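KLLA0E08119p (Kluyveromyces lactis, PDB 3VA7) is the urea carboxylase part of a larger enzyme and probably catalyses the biotin- and ATP-dependent carboxylation of urea to urea-1-carboxylate. Local coordinates at residues 106-111 with 130-135; 114-119 with 318-323; 238-243 with 297-302; 247-252 with 290-295. All blocks are in the same frame, centred on the assembly; numbering follows the deposited sequence.

Interaction 1. Residues 106-111 with 130-135; sequences AIIPGY and VFVGPS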
loop_
_atom_site.group_PDB
_atom_site.type_symbol
_atom_site.label_atom_id
_atom_site.label_comp_id
_atom_site.label_asym_id
_atom_site.label_seq_id
_atom_site.Cartn_x
_atom_site.Cartn_y
_atom_site.Cartn_z
ATOM N N ALA A 106 33.573 10.767 23.735
ATOM C CA ALA A 106 33.961 9.446 23.176
ATOM C C ALA A 106 33.164 9.103 21.933
ATOM O O ALA A 106 32.035 9.596 21.730
ATOM C CB ALA A 106 33.791 8.364 24.203
ATOM N N ILE A 107 33.769 8.273 21.090
ATOM C CA ILE A 107 33.092 7.706 19.930
ATOM C C ILE A 107 33.128 6.188 20.003
ATOM O O ILE A 107 34.183 5.585 20.252
ATOM C CB ILE A 107 33.730 8.153 18.615
ATOM C CG1 ILE A 107 33.726 9.681 18.517
ATOM C CG2 ILE A 107 33.027 7.497 17.432
ATOM C CD1 ILE A 107 34.725 10.208 17.490
ATOM N N ILE A 108 31.963 5.577 19.856
ATOM C CA ILE A 108 31.899 4.151 19.848
ATOM C C ILE A 108 31.447 3.822 18.441
ATOM O O ILE A 108 30.460 4.386 17.952
ATOM C CB ILE A 108 31.015 3.576 20.973
ATOM C CG1 ILE A 108 30.942 2.049 20.893
ATOM C CG2 ILE A 108 29.641 4.170 20.922
ATOM C CD1 ILE A 108 30.351 1.379 22.109
ATOM N N PRO A 109 32.207 2.929 17.769
ATOM C CA PRO A 109 32.107 2.725 16.327
ATOM C C PRO A 109 31.175 1.621 15.857
ATOM O O PRO A 109 30.800 1.621 14.672
ATOM C CB PRO A 109 33.533 2.366 15.945
ATOM C CG PRO A 109 34.062 1.677 17.152
ATOM C CD PRO A 109 33.341 2.185 18.357
ATOM N N GLY A 110 30.799 0.689 16.735
ATOM C CA GLY A 110 30.077 -0.504 16.288
ATOM C C GLY A 110 31.020 -1.495 15.620
ATOM O O GLY A 110 32.139 -1.756 16.126
ATOM N N TYR A 111 30.513 -2.067 14.534
ATOM C CA TYR A 111 31.214 -2.919 13.564
ATOM C C TYR A 111 30.833 -2.525 12.139
ATOM O O TYR A 111 29.744 -1.986 11.919
ATOM C CB TYR A 111 30.853 -4.387 13.744
ATOM C CG TYR A 111 29.448 -4.653 14.214
ATOM C CD1 TYR A 111 28.339 -4.484 13.367
ATOM C CD2 TYR A 111 29.218 -5.075 15.509
ATOM C CE1 TYR A 111 27.035 -4.722 13.824
ATOM C CE2 TYR A 111 27.936 -5.327 15.968
ATOM C CZ TYR A 111 26.857 -5.166 15.125
ATOM O OH TYR A 111 25.599 -5.465 15.630
ATOM N N VAL A 130 37.941 10.055 22.996
ATOM C CA VAL A 130 38.215 8.652 23.315
ATOM C C VAL A 130 37.453 7.669 22.405
ATOM O O VAL A 130 36.278 7.519 22.551
ATOM C CB VAL A 130 37.839 8.354 24.780
ATOM C CG1 VAL A 130 38.062 6.890 25.085
ATOM C CG2 VAL A 130 38.630 9.245 25.726
ATOM N N PHE A 131 38.133 7.063 21.438
ATOM C CA PHE A 131 37.685 5.899 20.620
ATOM C C PHE A 131 37.409 4.667 21.472
ATOM O O PHE A 131 38.335 4.125 22.055
ATOM C CB PHE A 131 38.835 5.523 19.697
ATOM C CG PHE A 131 38.575 4.320 18.837
ATOM C CD1 PHE A 131 37.748 4.411 17.721
ATOM C CD2 PHE A 131 39.217 3.102 19.103
ATOM C CE1 PHE A 131 37.522 3.290 16.877
ATOM C CE2 PHE A 131 39.022 1.985 18.265
ATOM C CZ PHE A 131 38.169 2.075 17.149
ATOM N N VAL A 132 36.150 4.223 21.545
ATOM C CA VAL A 132 35.817 3.052 22.363
ATOM C C VAL A 132 36.172 1.852 21.518
ATOM O O VAL A 132 35.368 1.383 20.753
ATOM C CB VAL A 132 34.335 3.021 22.743
ATOM C CG1 VAL A 132 34.045 1.880 23.661
ATOM C CG2 VAL A 132 33.981 4.308 23.397
ATOM N N GLY A 133 37.416 1.415 21.608
ATOM C CA GLY A 133 37.933 0.357 20.770
ATOM C C GLY A 133 39.415 0.268 21.032
ATOM O O GLY A 133 39.943 1.069 21.830
ATOM N N PRO A 134 40.103 -0.680 20.356
ATOM C CA PRO A 134 41.556 -0.798 20.540
ATOM C C PRO A 134 42.360 0.280 19.796
ATOM O O PRO A 134 41.816 0.999 18.915
ATOM C CB PRO A 134 41.845 -2.191 20.014
ATOM C CG PRO A 134 40.801 -2.394 18.962
ATOM C CD PRO A 134 39.584 -1.672 19.409
ATOM N N SER A 135 43.638 0.389 20.154
ATOM C CA SER A 135 44.581 1.392 19.570
ATOM C C SER A 135 44.767 1.239 18.067
ATOM O O SER A 135 44.616 0.135 17.526
ATOM C CB SER A 135 45.957 1.233 20.221
ATOM O OG SER A 135 46.602 0.045 19.747
#
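I107 gives both of its backbone polar atoms to V130 and V132, at and just beyond strand 130-131, the last strand of the parallel sheet in the N-terminal region of the biotin carboxylase. I107 N donates to V130 O (3.0 Å), and I107 O accepts from V132 N (2.7 Å) in a nearly straight bond, 176° at the hydrogen. The two bonds straddle F131, whose CA adds a CA-H...O contact to I107 O. On its other edge strand 106-108 is served by strand 33-36, with A106 and I108 bonded to L35 and I108 also to A37. V132 centres an inverse gamma turn, closed by a weak bond from G133 N to F131 O. Apolar groups close the rest. V132 CB packs on I108 CB at 3.8 Å, and with V132 CG1 anti to the backbone N (chi1 -176°) this methyl lies by I108 CD1 while V132 CG2 faces A106 CB. P109 CG comes obliquely to F131 CE1 at 3.8 Å. A glycine at V132 would remove both methyls and would probably leave a gap beside I108 and A106. Helix 118-125 covers I107 and F131, completing a beta-alpha-beta crossover. I107 N, I107 O, V130 O and V132 N are thus paired backbone to backbone, whereas P109 O and V132 O are served by N38 ND2 and a glycerol hydroxyl.

Interaction 2. Residues 114-119 with 318-323; sequences LSENAD and VNARLQ. With GOL (glycerol), chain F.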
loop_
_atom_site.group_PDB
_atom_site.type_symbol
_atom_site.label_atom_id
_atom_site.label_comp_id
_atom_site.label_asym_id
_atom_site.label_seq_id
_atom_site.Cartn_x
_atom_site.Cartn_y
_atom_site.Cartn_z
ATOM N N LEU A 114 34.023 2.680 10.291
ATOM C CA LEU A 114 35.331 3.097 10.750
ATOM C C LEU A 114 35.850 2.200 11.890
ATOM O O LEU A 114 36.844 2.495 12.563
ATOM C CB LEU A 114 35.301 4.581 11.124
ATOM C CG LEU A 114 34.931 5.492 9.933
ATOM C CD1 LEU A 114 34.906 6.950 10.339
ATOM C CD2 LEU A 114 35.851 5.283 8.679
ATOM N N SER A 115 35.170 1.082 12.081
ATOM C CA SER A 115 35.335 0.249 13.246
ATOM C C SER A 115 36.767 -0.275 13.432
ATOM O O SER A 115 37.361 -0.076 14.466
ATOM C CB SER A 115 34.377 -0.907 13.109
ATOM O OG SER A 115 34.291 -1.508 14.351
ATOM N N GLU A 116 37.294 -0.938 12.407
ATOM C CA GLU A 116 38.655 -1.441 12.358
ATOM C C GLU A 116 39.603 -0.611 11.497
ATOM O O GLU A 116 40.524 -1.147 10.893
ATOM C CB GLU A 116 38.608 -2.802 11.738
ATOM C CG GLU A 116 37.939 -3.777 12.625
ATOM C CD GLU A 116 37.923 -5.110 11.997
ATOM O OE1 GLU A 116 37.196 -5.222 10.979
ATOM O OE2 GLU A 116 38.645 -6.001 12.506
ATOM N N ASN A 117 39.360 0.693 11.459
ATOM C CA ASN A 117 40.158 1.662 10.736
ATOM C C ASN A 117 41.066 2.435 11.686
ATOM O O ASN A 117 40.613 3.261 12.474
ATOM C CB ASN A 117 39.209 2.594 9.994
ATOM C CG ASN A 117 39.911 3.683 9.236
ATOM O OD1 ASN A 117 40.878 4.324 9.702
ATOM N ND2 ASN A 117 39.388 3.947 8.073
ATOM N N ALA A 118 42.361 2.180 11.579
ATOM C CA ALA A 118 43.326 2.679 12.542
ATOM C C ALA A 118 43.677 4.149 12.373
ATOM O O ALA A 118 44.081 4.794 13.363
ATOM C CB ALA A 118 44.602 1.830 12.502
ATOM N N ASP A 119 43.576 4.687 11.152
ATOM C CA ASP A 119 43.770 6.141 11.016
ATOM C C ASP A 119 42.724 6.807 11.903
ATOM O O ASP A 119 43.039 7.680 12.749
ATOM C CB ASP A 119 43.612 6.633 9.563
ATOM C CG ASP A 119 44.719 6.104 8.606
ATOM O OD1 ASP A 119 44.405 5.950 7.403
ATOM O OD2 ASP A 119 45.871 5.850 9.061
ATOM N N VAL A 318 41.905 -12.176 14.244
ATOM C CA VAL A 318 41.269 -11.412 15.298
ATOM C C VAL A 318 40.431 -10.321 14.651
ATOM O O VAL A 318 40.928 -9.620 13.781
ATOM C CB VAL A 318 42.278 -10.781 16.260
ATOM C CG1 VAL A 318 41.546 -10.049 17.391
ATOM C CG2 VAL A 318 43.148 -11.854 16.861
ATOM N N ASN A 319 39.152 -10.219 15.031
ATOM C CA ASN A 319 38.362 -9.027 14.720
ATOM C C ASN A 319 38.552 -8.025 15.843
ATOM O O ASN A 319 38.242 -8.310 17.008
ATOM C CB ASN A 319 36.872 -9.331 14.524
ATOM C CG ASN A 319 36.635 -10.495 13.586
ATOM O OD1 ASN A 319 35.872 -11.385 13.916
ATOM N ND2 ASN A 319 37.299 -10.507 12.418
ATOM N N ALA A 320 39.064 -6.852 15.481
ATOM C CA ALA A 320 39.501 -5.863 16.449
ATOM C C ALA A 320 38.346 -4.906 16.768
ATOM O O ALA A 320 38.464 -3.687 16.622
ATOM C CB ALA A 320 40.732 -5.110 15.900
ATOM N N ARG A 321 37.226 -5.477 17.215
ATOM C CA ARG A 321 35.980 -4.751 17.351
ATOM C C ARG A 321 34.950 -5.619 17.972
ATOM O O ARG A 321 35.148 -6.800 18.089
ATOM C CB ARG A 321 35.478 -4.363 15.972
ATOM C CG ARG A 321 35.364 -5.527 14.975
ATOM C CD ARG A 321 34.682 -5.006 13.678
ATOM N NE ARG A 321 34.662 -5.995 12.592
ATOM C CZ ARG A 321 33.862 -7.061 12.577
ATOM N NH1 ARG A 321 33.035 -7.305 13.609
ATOM N NH2 ARG A 321 33.889 -7.897 11.540
ATOM N N LEU A 322 33.816 -5.053 18.334
ATOM C CA LEU A 322 32.673 -5.869 18.700
ATOM C C LEU A 322 32.127 -6.561 17.448
ATOM O O LEU A 322 32.373 -6.127 16.329
ATOM C CB LEU A 322 31.593 -4.997 19.334
ATOM C CG LEU A 322 30.422 -5.680 20.036
ATOM C CD1 LEU A 322 30.790 -6.353 21.367
ATOM C CD2 LEU A 322 29.311 -4.670 20.243
ATOM N N GLN A 323 31.383 -7.633 17.622
ATOM C CA GLN A 323 30.833 -8.365 16.470
ATOM C C GLN A 323 29.303 -8.457 16.466
ATOM O O GLN A 323 28.668 -8.450 17.563
ATOM C CB GLN A 323 31.384 -9.787 16.445
ATOM C CG GLN A 323 32.778 -9.956 15.876
ATOM C CD GLN A 323 33.174 -11.402 15.952
ATOM O OE1 GLN A 323 33.215 -11.953 17.032
ATOM N NE2 GLN A 323 33.400 -12.037 14.831
HETATM C C1 GOL F . 35.555 -2.664 20.078
HETATM O O1 GOL F . 36.386 -3.181 21.130
HETATM C C2 GOL F . 36.080 -1.478 19.225
HETATM O O2 GOL F . 35.112 -0.480 19.175
HETATM C C3 GOL F . 36.329 -1.788 17.738
HETATM O O3 GOL F . 37.509 -1.212 17.188
#
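E116 lays its side chain across that of R321, E116 CG passing 3.6 Å from R321 CD before the charged ends meet. E116 OE1 forms a salt bridge with R321 NE at 3.1 Å. The oxygen lies at the edge of the guanidinium, close to its plane, whereas NE comes to it from above the carboxylate, and the two planes stand 82° apart. The second oxygen is used too: A320 N donates to E116 OE2 at 3.1 Å, on the anti side and tilted from the carboxylate plane, so one carboxylate grips both a side chain and the backbone next to it. R321 CG sits between the backbone N and carbonyl carbon (chi1 53°), and from there the chain runs extended to NE. R321 NH1 turns back to L322 O (3.0 Å), fixing the guanidinium's rotation, while N319 CB lies over one of its faces. S115 OG rests 3.5 Å from R321 CB, but its hydrogen bond goes to G110 O. A glycerol, probably from the crystallisation liquor, puts O3 2.7 Å from A320 O and 3.0 Å from S115 O. L114 to N117 end the GYGFLSEN sequence of biotin carboxylases, and N319 to Q323 open the NARLQVEH sequence, which begins at the end of strand 312-319; the Glu-Arg pair joins the loop before helix 118-125, in the N-terminal region, to the end of this ATP-grasp strand.

Interaction 3. Residues 238-243 with 297-302; sequences EIQMMG and KCAGTV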
loop_
_atom_site.group_PDB
_atom_site.type_symbol
_atom_site.label_atom_id
_atom_site.label_comp_id
_atom_site.label_asym_id
_atom_site.label_seq_id
_atom_site.Cartn_x
_atom_site.Cartn_y
_atom_site.Cartn_z
ATOM N N GLU A 238 34.709 -19.155 17.658
ATOM C CA GLU A 238 35.414 -17.945 17.971
ATOM C C GLU A 238 35.296 -17.684 19.457
ATOM O O GLU A 238 34.351 -18.163 20.125
ATOM C CB GLU A 238 34.892 -16.795 17.118
ATOM C CG GLU A 238 33.436 -16.377 17.441
ATOM C CD GLU A 238 32.823 -15.480 16.384
ATOM O OE1 GLU A 238 33.378 -15.337 15.258
ATOM O OE2 GLU A 238 31.757 -14.912 16.689
ATOM N N ILE A 239 36.265 -16.946 19.986
ATOM C CA ILE A 239 36.257 -16.597 21.382
ATOM C C ILE A 239 36.027 -15.115 21.518
ATOM O O ILE A 239 36.676 -14.312 20.871
ATOM C CB ILE A 239 37.562 -17.012 22.094
ATOM C CG1 ILE A 239 37.750 -18.534 22.075
ATOM C CG2 ILE A 239 37.567 -16.510 23.584
ATOM C CD1 ILE A 239 37.071 -19.222 23.258
ATOM N N GLN A 240 35.079 -14.746 22.350
ATOM C CA GLN A 240 34.849 -13.341 22.646
ATOM C C GLN A 240 35.746 -12.975 23.800
ATOM O O GLN A 240 35.653 -13.574 24.887
ATOM C CB GLN A 240 33.398 -13.113 23.058
ATOM C CG GLN A 240 33.139 -11.760 23.638
ATOM C CD GLN A 240 33.128 -10.683 22.577
ATOM O OE1 GLN A 240 32.297 -10.695 21.661
ATOM N NE2 GLN A 240 34.071 -9.771 22.668
ATOM N N MET A 241 36.597 -11.978 23.588
ATOM C CA MET A 241 37.535 -11.606 24.609
ATOM C C MET A 241 37.404 -10.135 24.967
ATOM O O MET A 241 36.981 -9.306 24.152
ATOM C CB MET A 241 38.945 -12.046 24.179
ATOM C CG MET A 241 40.109 -11.202 24.633
ATOM S SD MET A 241 40.780 -10.296 23.230
ATOM C CE MET A 241 40.867 -8.717 24.070
ATOM N N MET A 242 37.743 -9.815 26.201
ATOM C CA MET A 242 37.801 -8.441 26.655
ATOM C C MET A 242 39.242 -8.123 27.144
ATOM O O MET A 242 39.888 -8.947 27.819
ATOM C CB MET A 242 36.765 -8.282 27.760
ATOM C CG MET A 242 35.956 -6.952 27.812
ATOM S SD MET A 242 34.997 -6.284 26.403
ATOM C CE MET A 242 34.327 -7.778 25.716
ATOM N N GLY A 243 39.765 -6.962 26.751
ATOM C CA GLY A 243 41.086 -6.517 27.199
ATOM C C GLY A 243 41.011 -5.150 27.853
ATOM O O GLY A 243 40.186 -4.316 27.466
ATOM N N LYS A 297 42.779 -3.480 24.129
ATOM C CA LYS A 297 41.752 -2.648 24.734
ATOM C C LYS A 297 40.327 -2.791 24.126
ATOM O O LYS A 297 40.125 -2.619 22.873
ATOM C CB LYS A 297 42.169 -1.192 24.703
ATOM C CG LYS A 297 41.576 -0.488 25.841
ATOM C CD LYS A 297 41.942 0.951 25.875
ATOM C CE LYS A 297 42.046 1.348 27.375
ATOM N NZ LYS A 297 42.376 2.795 27.578
ATOM N N CYS A 298 39.371 -3.027 25.057
ATOM C CA CYS A 298 37.943 -3.228 24.817
ATOM C C CYS A 298 37.661 -4.609 24.259
ATOM O O CYS A 298 38.207 -5.583 24.773
ATOM C CB CYS A 298 37.299 -2.117 23.939
ATOM S SG CYS A 298 37.388 -0.430 24.629
ATOM N N ALA A 299 36.832 -4.720 23.223
ATOM C CA ALA A 299 36.326 -6.042 22.829
ATOM C C ALA A 299 36.963 -6.529 21.546
ATOM O O ALA A 299 37.053 -5.810 20.556
ATOM C CB ALA A 299 34.743 -6.055 22.692
ATOM N N GLY A 300 37.372 -7.778 21.545
ATOM C CA GLY A 300 37.846 -8.344 20.321
ATOM C C GLY A 300 37.494 -9.810 20.278
ATOM O O GLY A 300 37.235 -10.422 21.330
ATOM N N THR A 301 37.530 -10.368 19.064
ATOM C CA THR A 301 37.250 -11.774 18.860
ATOM C C THR A 301 38.368 -12.506 18.162
ATOM O O THR A 301 38.911 -12.065 17.121
ATOM C CB THR A 301 35.952 -11.980 18.031
ATOM O OG1 THR A 301 34.855 -11.306 18.691
ATOM C CG2 THR A 301 35.645 -13.491 17.832
ATOM N N VAL A 302 38.686 -13.656 18.737
ATOM C CA VAL A 302 39.677 -14.492 18.169
ATOM C C VAL A 302 38.941 -15.618 17.503
ATOM O O VAL A 302 38.343 -16.441 18.181
ATOM C CB VAL A 302 40.618 -15.041 19.244
ATOM C CG1 VAL A 302 41.780 -15.754 18.570
ATOM C CG2 VAL A 302 41.137 -13.905 20.164
HETATM O O HOH W 1 34.298 -8.638 19.680
#
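M241 and G300 form a hydrogen-bonded pair at the middle of an antiparallel strand pairing in the ATP-grasp part of the biotin carboxylase. M241 N donates to G300 O at 2.8 Å, nearly in line with the carbonyl, and G300 N returns a bond to M241 O at 3.0 Å. I239 with V302 and G243 with C298 repeat this exchange, so six backbone bonds hold the segments, whose strand axes run at 157°. Between them lie the non-hydrogen-bonded pairs Q240 with T301 and M242 with A299, side chains on one face: M242, bent at chi2 and chi3, curls its CE to 3.5 Å from A299 CB. Diagonally, E238 CB meets T301 CG2 at 3.5 Å. On that face helix 337-345 touches M242 and A299, while helix 277-293 packs on I239 and V302 from the other. R255 holds E238 OE2 in a salt bridge and bonds Q240 OE1; E238 OE1 accepts from H236, and T301 OG1 is bonded to Q323. Q240, bent at chi2, returns its NE2 to M241 O (3.3 Å) from the face opposite to G300 N. A water accepts from Q240 NE2 at 3.2 Å and donates to T301 OG1 at 2.9 Å.

Interaction 4. Residues 247-252 with 290-295; sequences GKAIAI and LGSLLK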
loop_
_atom_site.group_PDB
_atom_site.type_symbol
_atom_site.label_atom_id
_atom_site.label_comp_id
_atom_site.label_asym_id
_atom_site.label_seq_id
_atom_site.Cartn_x
_atom_site.Cartn_y
_atom_site.Cartn_z
ATOM N N GLY A 247 47.279 -4.865 29.453
ATOM C CA GLY A 247 47.873 -6.190 29.614
ATOM C C GLY A 247 46.980 -7.288 30.164
ATOM O O GLY A 247 47.301 -8.486 30.039
ATOM N N LYS A 248 45.864 -6.902 30.787
ATOM C CA LYS A 248 44.852 -7.881 31.252
ATOM C C LYS A 248 43.860 -8.223 30.156
ATOM O O LYS A 248 43.421 -7.340 29.397
ATOM C CB LYS A 248 44.126 -7.413 32.512
ATOM C CG LYS A 248 44.659 -8.062 33.808
ATOM C CD LYS A 248 45.003 -6.882 34.742
ATOM C CE LYS A 248 44.906 -7.169 36.245
ATOM N NZ LYS A 248 44.382 -5.931 36.947
ATOM N N ALA A 249 43.528 -9.513 30.059
ATOM C CA ALA A 249 42.589 -9.969 29.034
ATOM C C ALA A 249 41.740 -11.080 29.615
ATOM O O ALA A 249 42.210 -11.809 30.473
ATOM C CB ALA A 249 43.339 -10.425 27.741
ATOM N N ILE A 250 40.496 -11.220 29.162
ATOM C CA ILE A 250 39.592 -12.247 29.729
ATOM C C ILE A 250 38.727 -12.895 28.647
ATOM O O ILE A 250 38.283 -12.206 27.709
ATOM C CB ILE A 250 38.776 -11.668 30.891
ATOM C CG1 ILE A 250 37.759 -12.663 31.410
ATOM C CG2 ILE A 250 38.067 -10.374 30.463
ATOM C CD1 ILE A 250 37.331 -12.319 32.834
ATOM N N ALA A 251 38.564 -14.226 28.693
ATOM C CA ALA A 251 37.789 -14.907 27.644
ATOM C C ALA A 251 36.378 -15.056 28.185
ATOM O O ALA A 251 36.149 -15.585 29.305
ATOM C CB ALA A 251 38.383 -16.211 27.259
ATOM N N ILE A 252 35.425 -14.528 27.430
ATOM C CA ILE A 252 34.084 -14.387 27.959
ATOM C C ILE A 252 33.256 -15.613 27.572
ATOM O O ILE A 252 32.388 -16.019 28.343
ATOM C CB ILE A 252 33.488 -12.996 27.562
ATOM C CG1 ILE A 252 34.354 -11.906 28.233
ATOM C CG2 ILE A 252 32.020 -12.872 27.915
ATOM C CD1 ILE A 252 33.631 -10.640 28.717
ATOM N N LEU A 290 46.901 -13.858 23.648
ATOM C CA LEU A 290 46.928 -12.998 22.489
ATOM C C LEU A 290 46.491 -11.622 22.887
ATOM O O LEU A 290 47.109 -10.632 22.482
ATOM C CB LEU A 290 46.001 -13.539 21.439
ATOM C CG LEU A 290 46.279 -13.019 20.042
ATOM C CD1 LEU A 290 45.636 -13.992 19.045
ATOM C CD2 LEU A 290 45.702 -11.608 19.889
ATOM N N GLY A 291 45.435 -11.543 23.693
ATOM C CA GLY A 291 44.922 -10.261 24.075
ATOM C C GLY A 291 45.846 -9.530 25.029
ATOM O O GLY A 291 45.982 -8.297 24.939
ATOM N N SER A 292 46.427 -10.283 25.969
ATOM C CA SER A 292 47.431 -9.767 26.908
ATOM C C SER A 292 48.697 -9.219 26.217
ATOM O O SER A 292 49.100 -8.084 26.451
ATOM C CB SER A 292 47.818 -10.829 27.920
ATOM O OG SER A 292 46.907 -10.797 28.965
ATOM N N LEU A 293 49.282 -10.036 25.348
ATOM C CA LEU A 293 50.445 -9.668 24.617
ATOM C C LEU A 293 50.226 -8.319 23.938
ATOM O O LEU A 293 51.094 -7.431 24.029
ATOM C CB LEU A 293 50.699 -10.724 23.566
ATOM C CG LEU A 293 52.000 -10.477 22.828
ATOM C CD1 LEU A 293 53.075 -11.244 23.633
ATOM C CD2 LEU A 293 51.921 -10.912 21.318
ATOM N N LEU A 294 49.081 -8.141 23.261
ATOM C CA LEU A 294 48.822 -6.840 22.610
ATOM C C LEU A 294 48.562 -5.653 23.579
ATOM O O LEU A 294 48.562 -4.486 23.151
ATOM C CB LEU A 294 47.646 -6.958 21.655
ATOM C CG LEU A 294 47.793 -7.707 20.324
ATOM C CD1 LEU A 294 46.616 -8.586 20.052
ATOM C CD2 LEU A 294 47.953 -6.702 19.186
ATOM N N LYS A 295 48.348 -5.939 24.877
ATOM C CA LYS A 295 47.749 -4.938 25.761
ATOM C C LYS A 295 46.433 -4.519 25.063
ATOM O O LYS A 295 46.111 -3.326 24.890
ATOM C CB LYS A 295 48.680 -3.723 25.982
ATOM C CG LYS A 295 49.372 -3.654 27.329
ATOM C CD LYS A 295 50.832 -3.962 27.255
ATOM C CE LYS A 295 51.564 -3.826 28.626
ATOM N NZ LYS A 295 52.145 -2.482 28.944
#
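The C-terminal end of helix 277-293, closed by a Schellman motif at K295, meets G247 in the turn that joins strands 235-244 and 249-261. One hydrogen bond ties the two: S292 OG donates to G247 O at 2.6 Å, the hydroxyl tilted 28° from the carbonyl plane. The hydroxyl lies on the backbone N side of S292 (chi1 -85°), where it also passes A249 CB at 3.8 Å. Replacing S292 by an alanine would remove the hydroxyl and would probably leave G247 O without this mate. Packing is supplied by A249, whose methyl points at the helix and sits 3.6 Å from S292 N and 3.8 Å from G291 C. G291 has no CB, and one there would lie tight against A249 CB. G247 has a positive phi of 101°, and at its backbone angles a CB would jam against the carbonyl O of the residue before. The aliphatic part of K295, through CB and CG, lies against G247 N and CA. The helix end itself is held by K295 N bonding back to S292 O at 2.8 Å and L294 N to L290 O. K248 N is fixed by D244 OD1, and further down the strand A251 N is bonded to E288 OE1 of the same helix. This is surface packing of a helix terminus on the turn of a beta-hairpin, within the alpha/beta architecture of the ATP-grasp domain.

All four contacts lie in the biotin carboxylase, 41 to 53 Å from the centre of the chain. Interaction 1 belongs to the parallel sheet of the N-terminal part; interactions 2, 3 and 4 all reach the large antiparallel sheet. Along the chain interaction 4 is nested inside interaction 3, which is nested inside interaction 2, while interactions 1 and 2 alternate. The centres of 1 and 2 are about 8 Å apart, as are those of 3 and 4; 2 and 3 are about 11 Å apart and meet where strands 299-307 and 312-319 pair. Residues 114-119 and the chain after strand 130-131, with P134 on K297, both reach the ATP-grasp sheet, so the two parts pack together there.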